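Local structure of NADPH-flavin oxidoreductase (Helicobacter pylori, 2H0U) at residues A[11-16]-A[204-209]; A[19-24]-A[196-201]; A[34-39]-A[147-152]. The protein probably catalyses the NAD(P)H-dependent reduction of flavins or nitrogen-containing compounds as a dimeric, FMN-binding oxidoreductase of the nitroreductase family. All blocks are in the same frame, centred on the assembly; numbering follows the deposited sequence.

Contact 1 of 3, residues A[11-16]-A[204-209]; sequences HQRFAA and KTRWKT. With FMN (flavin mononucleotide), chain B.
K204 bends at chi2 (-86°) and again at chi4 (-75°), and these two turns swing its NZ in toward R13. The R13 chain bends too, at chi2 and chi3, and its guanidinium ends beside the phosphate of FMN. The contact is the phosphate end of the FMN site of the nitroreductase fold. It joins the loop leaving helix 3-12 to the loop that leads into helix 209-212. K204 NZ donates to R13 O over 2.8 Å, in the carbonyl plane. The same nitrogen donates to O3P of FMN, also at 2.8 Å, and to water 1, which gives it three acceptors. Three nitrogens of these segments grip O3P. Besides K204 NZ, R206 NH2 meets it at 2.7 Å in a nearly straight bond, and R13 NH2 reaches it at 3.0 Å. R13 NH1 donates to O1P at 2.8 Å, and O1P lies at the edge of the guanidinium, in its plane. The third oxygen, O2P, receives the backbone N of A15 at 2.9 Å. Three cationic groups thus gather round one phosphate, whose negative charge probably offsets theirs. R206 is set from two directions. Its NH1 donates to T205 O, which lies in the guanidinium plane but is itself met from above the carbonyl plane. Its NE donates to A40 O of the second subunit, so the dimer partner helps position a ligand of FMN. K204 CD lies over one face of the R206 guanidinium, toward the rim. H11 ND1 comes within 3.8 Å of K204 CG, the two side chains lying askew. Water 1 lies close to H11 O. Water 2 sits in the plane of the H11 ring, 2.7 Å from ND1, and accepts from K204 N.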
loop_
_atom_site.group_PDB
_atom_site.type_symbol
_atom_site.label_atom_id
_atom_site.label_comp_id
_atom_site.label_asym_id
_atom_site.label_seq_id
_atom_site.Cartn_x
_atom_site.Cartn_y
_atom_site.Cartn_z
ATOM N N HIS A 11 5.839 -13.368 -9.513
ATOM C CA HIS A 11 5.006 -14.027 -10.548
ATOM C C HIS A 11 4.049 -15.042 -9.921
ATOM O O HIS A 11 2.891 -15.194 -10.378
ATOM C CB HIS A 11 5.880 -14.701 -11.589
ATOM C CG HIS A 11 6.621 -13.741 -12.460
ATOM N ND1 HIS A 11 6.122 -13.296 -13.674
ATOM C CD2 HIS A 11 7.825 -13.145 -12.299
ATOM C CE1 HIS A 11 7.004 -12.477 -14.225
ATOM N NE2 HIS A 11 8.041 -12.370 -13.412
ATOM N N GLN A 12 4.537 -15.723 -8.879
ATOM C CA GLN A 12 3.704 -16.598 -8.047
ATOM C C GLN A 12 2.528 -15.857 -7.404
ATOM O O GLN A 12 1.426 -16.391 -7.318
ATOM C CB GLN A 12 4.558 -17.301 -6.985
ATOM C CG GLN A 12 3.806 -18.280 -6.088
ATOM C CD GLN A 12 4.714 -19.001 -5.082
ATOM O OE1 GLN A 12 5.883 -19.263 -5.371
ATOM N NE2 GLN A 12 4.163 -19.360 -3.910
ATOM N N ARG A 13 2.776 -14.641 -6.923
ATOM C CA ARG A 13 1.726 -13.807 -6.340
ATOM C C ARG A 13 0.916 -13.266 -7.525
ATOM O O ARG A 13 1.438 -12.508 -8.322
ATOM C CB ARG A 13 2.369 -12.634 -5.553
ATOM C CG ARG A 13 1.472 -11.992 -4.424
ATOM C CD ARG A 13 0.307 -11.100 -4.958
ATOM N NE ARG A 13 0.735 -10.327 -6.126
ATOM C CZ ARG A 13 -0.049 -9.933 -7.125
ATOM N NH1 ARG A 13 -1.352 -10.176 -7.084
ATOM N NH2 ARG A 13 0.493 -9.315 -8.173
ATOM N N PHE A 14 -0.343 -13.674 -7.657
ATOM C CA PHE A 14 -1.192 -13.139 -8.708
ATOM C C PHE A 14 -2.590 -13.026 -8.131
ATOM O O PHE A 14 -2.858 -13.515 -7.040
ATOM C CB PHE A 14 -1.197 -14.052 -9.953
ATOM C CG PHE A 14 -2.052 -15.284 -9.800
ATOM C CD1 PHE A 14 -3.286 -15.399 -10.467
ATOM C CD2 PHE A 14 -1.608 -16.360 -9.003
ATOM C CE1 PHE A 14 -4.053 -16.568 -10.330
ATOM C CE2 PHE A 14 -2.394 -17.498 -8.834
ATOM C CZ PHE A 14 -3.600 -17.613 -9.494
ATOM N N ALA A 15 -3.479 -12.371 -8.860
ATOM C CA ALA A 15 -4.829 -12.181 -8.360
ATOM C C ALA A 15 -5.638 -13.455 -8.632
ATOM O O ALA A 15 -6.215 -13.660 -9.735
ATOM C CB ALA A 15 -5.483 -10.933 -8.990
ATOM N N ALA A 16 -5.650 -14.341 -7.630
ATOM C CA ALA A 16 -6.346 -15.614 -7.775
ATOM C C ALA A 16 -7.850 -15.408 -7.692
ATOM O O ALA A 16 -8.372 -14.870 -6.704
ATOM C CB ALA A 16 -5.857 -16.616 -6.704
ATOM N N LYS A 204 1.793 -12.443 -15.952
ATOM C CA LYS A 204 1.793 -11.002 -15.727
ATOM C C LYS A 204 1.714 -10.259 -17.048
ATOM O O LYS A 204 2.368 -10.652 -18.024
ATOM C CB LYS A 204 3.075 -10.589 -14.998
ATOM C CG LYS A 204 3.102 -11.011 -13.579
ATOM C CD LYS A 204 2.395 -9.961 -12.695
ATOM C CE LYS A 204 2.386 -10.374 -11.197
ATOM N NZ LYS A 204 1.359 -11.480 -10.922
ATOM N N THR A 205 0.912 -9.194 -17.078
ATOM C CA THR A 205 1.005 -8.198 -18.136
ATOM C C THR A 205 1.227 -6.861 -17.467
ATOM O O THR A 205 0.417 -6.436 -16.632
ATOM C CB THR A 205 -0.260 -8.116 -19.036
ATOM O OG1 THR A 205 -1.443 -8.053 -18.217
ATOM C CG2 THR A 205 -0.327 -9.350 -19.986
ATOM N N ARG A 206 2.318 -6.216 -17.823
ATOM C CA ARG A 206 2.692 -4.919 -17.218
ATOM C C ARG A 206 3.314 -4.027 -18.271
ATOM O O ARG A 206 3.835 -4.532 -19.276
ATOM C CB ARG A 206 3.733 -5.127 -16.084
ATOM C CG ARG A 206 3.220 -5.816 -14.792
ATOM C CD ARG A 206 2.104 -5.016 -14.099
ATOM N NE ARG A 206 1.748 -5.634 -12.813
ATOM C CZ ARG A 206 0.925 -6.669 -12.675
ATOM N NH1 ARG A 206 0.295 -7.185 -13.720
ATOM N NH2 ARG A 206 0.715 -7.174 -11.473
ATOM N N TRP A 207 3.329 -2.712 -18.036
ATOM C CA TRP A 207 4.188 -1.834 -18.829
ATOM C C TRP A 207 5.641 -2.311 -18.765
ATOM O O TRP A 207 6.066 -2.852 -17.751
ATOM C CB TRP A 207 4.172 -0.393 -18.331
ATOM C CG TRP A 207 2.898 0.363 -18.589
ATOM C CD1 TRP A 207 2.040 0.848 -17.636
ATOM C CD2 TRP A 207 2.357 0.758 -19.853
ATOM N NE1 TRP A 207 0.983 1.510 -18.228
ATOM C CE2 TRP A 207 1.153 1.471 -19.592
ATOM C CE3 TRP A 207 2.768 0.599 -21.191
ATOM C CZ2 TRP A 207 0.355 1.985 -20.613
ATOM C CZ3 TRP A 207 1.971 1.136 -22.196
ATOM C CH2 TRP A 207 0.789 1.823 -21.904
ATOM N N LYS A 208 6.390 -2.080 -19.837
ATOM C CA LYS A 208 7.859 -2.311 -19.833
ATOM C C LYS A 208 8.546 -1.304 -18.912
ATOM O O LYS A 208 8.024 -0.194 -18.642
ATOM C CB LYS A 208 8.467 -2.205 -21.251
ATOM C CG LYS A 208 7.956 -3.248 -22.188
ATOM C CD LYS A 208 8.737 -3.297 -23.523
ATOM C CE LYS A 208 9.805 -4.452 -23.596
ATOM N NZ LYS A 208 9.249 -5.823 -23.249
ATOM N N THR A 209 9.717 -1.709 -18.419
ATOM C CA THR A 209 10.476 -0.923 -17.426
ATOM C C THR A 209 10.558 0.578 -17.740
ATOM O O THR A 209 10.280 1.377 -16.859
ATOM C CB THR A 209 11.874 -1.487 -17.218
ATOM O OG1 THR A 209 11.764 -2.875 -16.907
ATOM C CG2 THR A 209 12.577 -0.780 -16.035
HETATM N N1 FMN B . -9.836 -8.216 -8.834
HETATM C C2 FMN B . -11.183 -8.550 -8.818
HETATM O O2 FMN B . -11.569 -9.481 -9.514
HETATM N N3 FMN B . -12.089 -7.835 -8.079
HETATM C C4 FMN B . -11.669 -6.753 -7.348
HETATM O O4 FMN B . -12.451 -6.206 -6.574
HETATM C C4A FMN B . -10.305 -6.388 -7.393
HETATM N N5 FMN B . -9.864 -5.306 -6.672
HETATM C C5A FMN B . -8.518 -4.987 -6.615
HETATM C C6 FMN B . -8.138 -3.881 -5.827
HETATM C C7 FMN B . -6.774 -3.555 -5.779
HETATM C C7M FMN B . -6.320 -2.646 -4.673
HETATM C C8 FMN B . -5.813 -4.267 -6.522
HETATM C C8M FMN B . -4.322 -4.072 -6.215
HETATM C C9 FMN B . -6.213 -5.349 -7.291
HETATM C C9A FMN B . -7.577 -5.701 -7.356
HETATM N N10 FMN B . -8.009 -6.775 -8.147
HETATM C C10 FMN B . -9.380 -7.132 -8.125
HETATM C "C1'" FMN B . -7.067 -7.594 -8.980
HETATM C "C2'" FMN B . -6.436 -6.788 -10.124
HETATM O "O2'" FMN B . -7.265 -6.904 -11.255
HETATM C "C3'" FMN B . -5.056 -7.402 -10.392
HETATM O "O3'" FMN B . -4.229 -7.246 -9.255
HETATM C "C4'" FMN B . -4.280 -6.782 -11.550
HETATM O "O4'" FMN B . -4.988 -7.061 -12.746
HETATM C "C5'" FMN B . -2.827 -7.277 -11.685
HETATM O "O5'" FMN B . -2.884 -8.701 -11.882
HETATM P P FMN B . -2.120 -9.674 -10.863
HETATM O O1P FMN B . -2.597 -9.293 -9.485
HETATM O O2P FMN B . -2.547 -11.093 -11.232
HETATM O O3P FMN B . -0.629 -9.506 -10.993
HETATM O O HOH W 1 1.784 -13.882 -12.350
HETATM O O HOH W 2 3.782 -14.314 -14.600
#

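Contact 2 of 3, residues A[19-24]-A[196-201]; sequences YDPNRR and YRNQEI
R23 lays its guanidinium flat on the ring of Y196, and this direct stack is the tight part of the contact. The planes are 8° apart and the centres 3.7 Å apart. R23 NH2 comes to 3.4 Å from Y196 CE1. The R23 chain is extended from CG to NE and crosses the tyrosine at about a right angle. Its CD adds a CH-pi contact over the same face. The pair is a cation-pi stack. The carbonyl R24 O approaches the Y196 ring at its edge. Beside the stack, water 4 links R23 O to Y196 N, accepting from Y196 N at 2.9 Å. The backbones also meet closely. D20 N donates to Y196 O at 2.7 Å, almost in line with the carbonyl, and Y19 forms a single beta bridge with R197. Just beyond it, D20 to R23 make a type I beta turn. D20 CG stands anti to its own nitrogen (chi1 -173°), and OD1 accepts from N22 N at 3.0 Å, an Asx turn. These elements join the loop after helix 3-12 to the loop that follows strand 186-195. R197 N donates to D159 OD2. The N198 side is looser and relies partly on water. N198 rests its CB on the peptide of Y19 and D20, 3.6 Å from D20 N. Its ND2 reaches Y19 O through water 3.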
loop_
_atom_site.group_PDB
_atom_site.type_symbol
_atom_site.label_atom_id
_atom_site.label_comp_id
_atom_site.label_asym_id
_atom_site.label_seq_id
_atom_site.Cartn_x
_atom_site.Cartn_y
_atom_site.Cartn_z
ATOM N N TYR A 19 -10.664 -20.674 -6.367
ATOM C CA TYR A 19 -10.073 -21.234 -5.163
ATOM C C TYR A 19 -10.534 -22.659 -4.952
ATOM O O TYR A 19 -11.652 -23.037 -5.338
ATOM C CB TYR A 19 -10.450 -20.385 -3.942
ATOM C CG TYR A 19 -9.750 -19.046 -3.933
ATOM C CD1 TYR A 19 -8.474 -18.911 -3.354
ATOM C CD2 TYR A 19 -10.335 -17.928 -4.526
ATOM C CE1 TYR A 19 -7.808 -17.722 -3.357
ATOM C CE2 TYR A 19 -9.667 -16.711 -4.526
ATOM C CZ TYR A 19 -8.408 -16.630 -3.950
ATOM O OH TYR A 19 -7.744 -15.441 -3.954
ATOM N N ASP A 20 -9.645 -23.444 -4.364
ATOM C CA ASP A 20 -9.912 -24.832 -4.067
ATOM C C ASP A 20 -10.823 -24.883 -2.829
ATOM O O ASP A 20 -10.369 -24.590 -1.743
ATOM C CB ASP A 20 -8.575 -25.542 -3.806
ATOM C CG ASP A 20 -8.733 -27.043 -3.648
ATOM O OD1 ASP A 20 -9.856 -27.488 -3.305
ATOM O OD2 ASP A 20 -7.719 -27.760 -3.828
ATOM N N PRO A 21 -12.105 -25.287 -2.992
ATOM C CA PRO A 21 -13.011 -25.179 -1.840
ATOM C C PRO A 21 -12.722 -26.259 -0.802
ATOM O O PRO A 21 -13.291 -26.224 0.287
ATOM C CB PRO A 21 -14.408 -25.389 -2.462
ATOM C CG PRO A 21 -14.140 -26.306 -3.637
ATOM C CD PRO A 21 -12.762 -25.913 -4.154
ATOM N N ASN A 22 -11.850 -27.211 -1.110
ATOM C CA ASN A 22 -11.566 -28.259 -0.132
ATOM C C ASN A 22 -10.203 -28.168 0.557
ATOM O O ASN A 22 -9.756 -29.127 1.190
ATOM C CB ASN A 22 -11.717 -29.636 -0.775
ATOM C CG ASN A 22 -13.069 -29.824 -1.438
ATOM O OD1 ASN A 22 -13.150 -30.151 -2.629
ATOM N ND2 ASN A 22 -14.134 -29.582 -0.684
ATOM N N ARG A 23 -9.541 -27.025 0.440
ATOM C CA ARG A 23 -8.256 -26.870 1.092
ATOM C C ARG A 23 -8.308 -25.565 1.859
ATOM O O ARG A 23 -8.538 -24.525 1.262
ATOM C CB ARG A 23 -7.166 -26.797 0.040
ATOM C CG ARG A 23 -5.848 -27.243 0.538
ATOM C CD ARG A 23 -4.857 -27.179 -0.599
ATOM N NE ARG A 23 -3.539 -26.968 -0.044
ATOM C CZ ARG A 23 -2.466 -26.673 -0.759
ATOM N NH1 ARG A 23 -2.549 -26.567 -2.074
ATOM N NH2 ARG A 23 -1.313 -26.493 -0.145
ATOM N N ARG A 24 -8.131 -25.602 3.173
ATOM C CA ARG A 24 -8.150 -24.345 3.917
ATOM C C ARG A 24 -6.786 -24.002 4.506
ATOM O O ARG A 24 -5.915 -24.865 4.682
ATOM C CB ARG A 24 -9.263 -24.306 4.968
ATOM C CG ARG A 24 -9.763 -22.860 5.200
ATOM C CD ARG A 24 -11.220 -22.800 5.730
ATOM N NE ARG A 24 -11.236 -22.694 7.183
ATOM C CZ ARG A 24 -11.228 -21.542 7.843
ATOM N NH1 ARG A 24 -11.229 -20.397 7.168
ATOM N NH2 ARG A 24 -11.238 -21.536 9.174
ATOM N N TYR A 196 -6.299 -21.180 -1.380
ATOM C CA TYR A 196 -5.477 -21.883 -2.394
ATOM C C TYR A 196 -6.133 -21.897 -3.756
ATOM O O TYR A 196 -7.291 -22.284 -3.893
ATOM C CB TYR A 196 -5.190 -23.307 -1.930
ATOM C CG TYR A 196 -4.355 -23.342 -0.699
ATOM C CD1 TYR A 196 -2.969 -23.239 -0.784
ATOM C CD2 TYR A 196 -4.946 -23.471 0.568
ATOM C CE1 TYR A 196 -2.186 -23.264 0.357
ATOM C CE2 TYR A 196 -4.167 -23.500 1.729
ATOM C CZ TYR A 196 -2.786 -23.391 1.600
ATOM O OH TYR A 196 -1.987 -23.454 2.706
ATOM N N ARG A 197 -5.367 -21.517 -4.775
ATOM C CA ARG A 197 -5.890 -21.377 -6.127
ATOM C C ARG A 197 -6.339 -22.737 -6.676
ATOM O O ARG A 197 -5.781 -23.785 -6.323
ATOM C CB ARG A 197 -4.815 -20.781 -7.076
ATOM C CG ARG A 197 -3.585 -21.714 -7.247
ATOM C CD ARG A 197 -2.488 -21.037 -8.084
ATOM N NE ARG A 197 -1.257 -21.831 -8.170
ATOM C CZ ARG A 197 -0.999 -22.792 -9.062
ATOM N NH1 ARG A 197 -1.889 -23.158 -9.976
ATOM N NH2 ARG A 197 0.174 -23.415 -9.014
ATOM N N ASN A 198 -7.353 -22.695 -7.526
ATOM C CA ASN A 198 -7.757 -23.862 -8.276
ATOM C C ASN A 198 -7.702 -23.583 -9.777
ATOM O O ASN A 198 -8.540 -24.057 -10.552
ATOM C CB ASN A 198 -9.147 -24.305 -7.835
ATOM C CG ASN A 198 -9.361 -25.765 -8.080
ATOM O OD1 ASN A 198 -8.410 -26.490 -8.386
ATOM N ND2 ASN A 198 -10.588 -26.216 -7.925
ATOM N N GLN A 199 -6.709 -22.782 -10.179
ATOM C CA GLN A 199 -6.514 -22.396 -11.574
ATOM C C GLN A 199 -5.026 -22.195 -11.782
ATOM O O GLN A 199 -4.269 -22.145 -10.797
ATOM C CB GLN A 199 -7.241 -21.087 -11.897
ATOM C CG GLN A 199 -6.828 -19.925 -11.040
ATOM C CD GLN A 199 -7.542 -18.638 -11.413
ATOM O OE1 GLN A 199 -8.189 -18.516 -12.478
ATOM N NE2 GLN A 199 -7.472 -17.699 -10.524
ATOM N N GLU A 200 -4.608 -22.066 -13.039
ATOM C CA GLU A 200 -3.195 -21.777 -13.316
ATOM C C GLU A 200 -2.861 -20.350 -12.875
ATOM O O GLU A 200 -3.750 -19.482 -12.798
ATOM C CB GLU A 200 -2.852 -21.989 -14.797
ATOM C CG GLU A 200 -2.963 -23.443 -15.272
ATOM C CD GLU A 200 -1.914 -24.368 -14.665
ATOM O OE1 GLU A 200 -0.710 -24.039 -14.671
ATOM O OE2 GLU A 200 -2.293 -25.457 -14.187
ATOM N N ILE A 201 -1.586 -20.115 -12.573
ATOM C CA ILE A 201 -1.111 -18.752 -12.298
ATOM C C ILE A 201 -1.262 -17.881 -13.545
ATOM O O ILE A 201 -0.757 -18.219 -14.604
ATOM C CB ILE A 201 0.363 -18.810 -11.765
ATOM C CG1 ILE A 201 0.399 -19.616 -10.470
ATOM C CG2 ILE A 201 0.996 -17.382 -11.605
ATOM C CD1 ILE A 201 1.767 -20.064 -10.066
HETATM O O HOH W 3 -12.447 -24.410 -7.599
HETATM O O HOH W 4 -8.803 -22.253 -0.537
#

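Contact 3 of 3, residues A[34-39]-A[147-152]; sequences VEVGRL and ANMMMA
V36 and M149 are the nearest pair by CA where the short helical segments 34-38 and 147-152 run roughly antiparallel, with axes 8.4 Å apart at closest approach and 145° between their directions. V36 points toward the other helix, and both of its methyls touch it. CG1 stands anti to the backbone N (chi1 173°) and rests on the backbone at N148, 3.4 Å from N148 O. CG2 meets the methyl CB of A152 at 3.6 Å. M149, a selenomethionine, packs on G37, next to V36. Its CG stands beside the backbone N (chi1 -69°), 3.7 Å from G37 N. The straight chi2 then carries SE on to 3.8 Å from G37 CA. G37 has no side chain, and M149 packs directly on its backbone. This is helix-to-helix packing in the core of the nitroreductase fold, between helix 27-38 and the long helix 131-155. A147 on that long helix meets A147 of the second subunit. Water 5 lies between V36 O (2.8 Å) and N148 ND2 (3.0 Å), accepting from the amide. On the side of helix 27-38 turned away from the contact, R38 grips E35 side-on with NE and NH2, and R38 NH1 donates to W207 O of the second subunit. Methyls, a methylene and selenium thus hold the two helices by shape, and the polar link between the segments runs through water.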
loop_
_atom_site.group_PDB
_atom_site.type_symbol
_atom_site.label_atom_id
_atom_site.label_comp_id
_atom_site.label_asym_id
_atom_site.label_seq_id
_atom_site.Cartn_x
_atom_site.Cartn_y
_atom_site.Cartn_z
ATOM N N VAL A 34 -1.894 -12.894 10.021
ATOM C CA VAL A 34 -2.488 -11.780 10.789
ATOM C C VAL A 34 -1.351 -11.018 11.488
ATOM O O VAL A 34 -1.343 -9.781 11.520
ATOM C CB VAL A 34 -3.483 -12.286 11.877
ATOM C CG1 VAL A 34 -3.910 -11.092 12.781
ATOM C CG2 VAL A 34 -4.685 -12.894 11.224
ATOM N N GLU A 35 -0.393 -11.777 12.006
ATOM C CA GLU A 35 0.817 -11.179 12.577
ATOM C C GLU A 35 1.592 -10.302 11.586
ATOM O O GLU A 35 2.054 -9.211 11.941
ATOM C CB GLU A 35 1.697 -12.262 13.230
ATOM C CG GLU A 35 2.979 -11.729 13.897
ATOM C CD GLU A 35 2.733 -10.904 15.169
ATOM O OE1 GLU A 35 1.581 -10.793 15.676
ATOM O OE2 GLU A 35 3.731 -10.422 15.719
ATOM N N VAL A 36 1.756 -10.777 10.351
ATOM C CA VAL A 36 2.330 -9.948 9.279
ATOM C C VAL A 36 1.596 -8.594 9.181
ATOM O O VAL A 36 2.235 -7.533 9.134
ATOM C CB VAL A 36 2.334 -10.707 7.914
ATOM C CG1 VAL A 36 2.759 -9.793 6.747
ATOM C CG2 VAL A 36 3.286 -11.920 7.991
ATOM N N GLY A 37 0.262 -8.638 9.220
ATOM C CA GLY A 37 -0.595 -7.438 9.144
ATOM C C GLY A 37 -0.381 -6.570 10.372
ATOM O O GLY A 37 -0.244 -5.360 10.246
ATOM N N ARG A 38 -0.323 -7.191 11.550
ATOM C CA ARG A 38 -0.019 -6.444 12.811
ATOM C C ARG A 38 1.317 -5.671 12.757
ATOM O O ARG A 38 1.407 -4.524 13.184
ATOM C CB ARG A 38 0.001 -7.388 14.018
ATOM C CG ARG A 38 -0.017 -6.641 15.355
ATOM C CD ARG A 38 -0.105 -7.603 16.560
ATOM N NE ARG A 38 1.195 -8.240 16.811
ATOM C CZ ARG A 38 2.158 -7.736 17.587
ATOM N NH1 ARG A 38 1.972 -6.581 18.237
ATOM N NH2 ARG A 38 3.316 -8.413 17.717
ATOM N N LEU A 39 2.314 -6.286 12.153
ATOM C CA LEU A 39 3.673 -5.736 12.135
ATOM C C LEU A 39 3.938 -4.776 10.994
ATOM O O LEU A 39 5.051 -4.232 10.898
ATOM C CB LEU A 39 4.690 -6.886 12.076
ATOM C CG LEU A 39 4.612 -7.791 13.315
ATOM C CD1 LEU A 39 5.516 -8.957 13.056
ATOM C CD2 LEU A 39 5.078 -7.035 14.598
ATOM N N ALA A 147 -0.750 -5.421 1.399
ATOM C CA ALA A 147 0.353 -5.872 0.512
ATOM C C ALA A 147 1.299 -6.852 1.230
ATOM O O ALA A 147 1.680 -7.891 0.674
ATOM C CB ALA A 147 1.179 -4.640 -0.033
ATOM N N ASN A 148 1.712 -6.493 2.449
ATOM C CA ASN A 148 2.608 -7.322 3.205
ATOM C C ASN A 148 1.987 -8.720 3.442
ATOM O O ASN A 148 2.682 -9.758 3.337
ATOM C CB ASN A 148 2.958 -6.639 4.543
ATOM C CG ASN A 148 3.942 -5.516 4.354
ATOM O OD1 ASN A 148 4.293 -5.199 3.213
ATOM N ND2 ASN A 148 4.415 -4.928 5.449
HETATM N N MSE A 149 0.704 -8.741 3.781
HETATM C CA MSE A 149 -0.008 -10.018 3.957
HETATM C C MSE A 149 -0.044 -10.846 2.671
HETATM O O MSE A 149 0.167 -12.049 2.699
HETATM C CB MSE A 149 -1.433 -9.776 4.495
HETATM C CG MSE A 149 -1.348 -9.272 5.958
HETATM SE SE MSE A 149 -3.123 -9.040 6.747
HETATM C CE MSE A 149 -3.787 -10.929 6.741
HETATM N N MSE A 150 -0.373 -10.227 1.535
HETATM C CA MSE A 150 -0.381 -10.988 0.275
HETATM C C MSE A 150 0.985 -11.516 -0.070
HETATM O O MSE A 150 1.117 -12.650 -0.542
HETATM C CB MSE A 150 -0.892 -10.114 -0.868
HETATM C CG MSE A 150 -2.316 -9.748 -0.552
HETATM SE SE MSE A 150 -3.092 -8.877 -2.128
HETATM C CE MSE A 150 -2.062 -7.272 -2.124
HETATM N N MSE A 151 2.034 -10.714 0.174
HETATM C CA MSE A 151 3.357 -11.182 -0.154
HETATM C C MSE A 151 3.808 -12.316 0.795
HETATM O O MSE A 151 4.404 -13.300 0.360
HETATM C CB MSE A 151 4.363 -10.002 -0.188
HETATM C CG MSE A 151 5.765 -10.435 -0.629
HETATM SE SE MSE A 151 5.685 -10.695 -2.577
HETATM C CE MSE A 151 4.060 -9.677 -3.063
ATOM N N ALA A 152 3.514 -12.195 2.083
ATOM C CA ALA A 152 3.783 -13.269 3.045
ATOM C C ALA A 152 3.007 -14.548 2.707
ATOM O O ALA A 152 3.543 -15.692 2.808
ATOM C CB ALA A 152 3.427 -12.759 4.459
HETATM O O HOH W 5 4.548 -6.552 8.000
#

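Starting at the N terminus, helix 3-12 runs into 11-16, then come 19-24 and 34-39. Their partners follow in reverse order: 147-152, 196-201 and 204-209. The three loops therefore nest and none cross. Contact 3 closes the innermost loop, from helix 27-38 to helix 131-155. Contact 2 closes the next, between the loop after helix 3-12 and the loop after strand 186-195. Contact 1 closes the outermost, near the C terminus. Contacts 1 and 2 touch where F14 packs on R197. Contacts 1 and 3 touch where R13 packs on M151, so the FMN site rests on the helical core. Contacts 1 and 3 also reach the second subunit, whereas contact 2 does not.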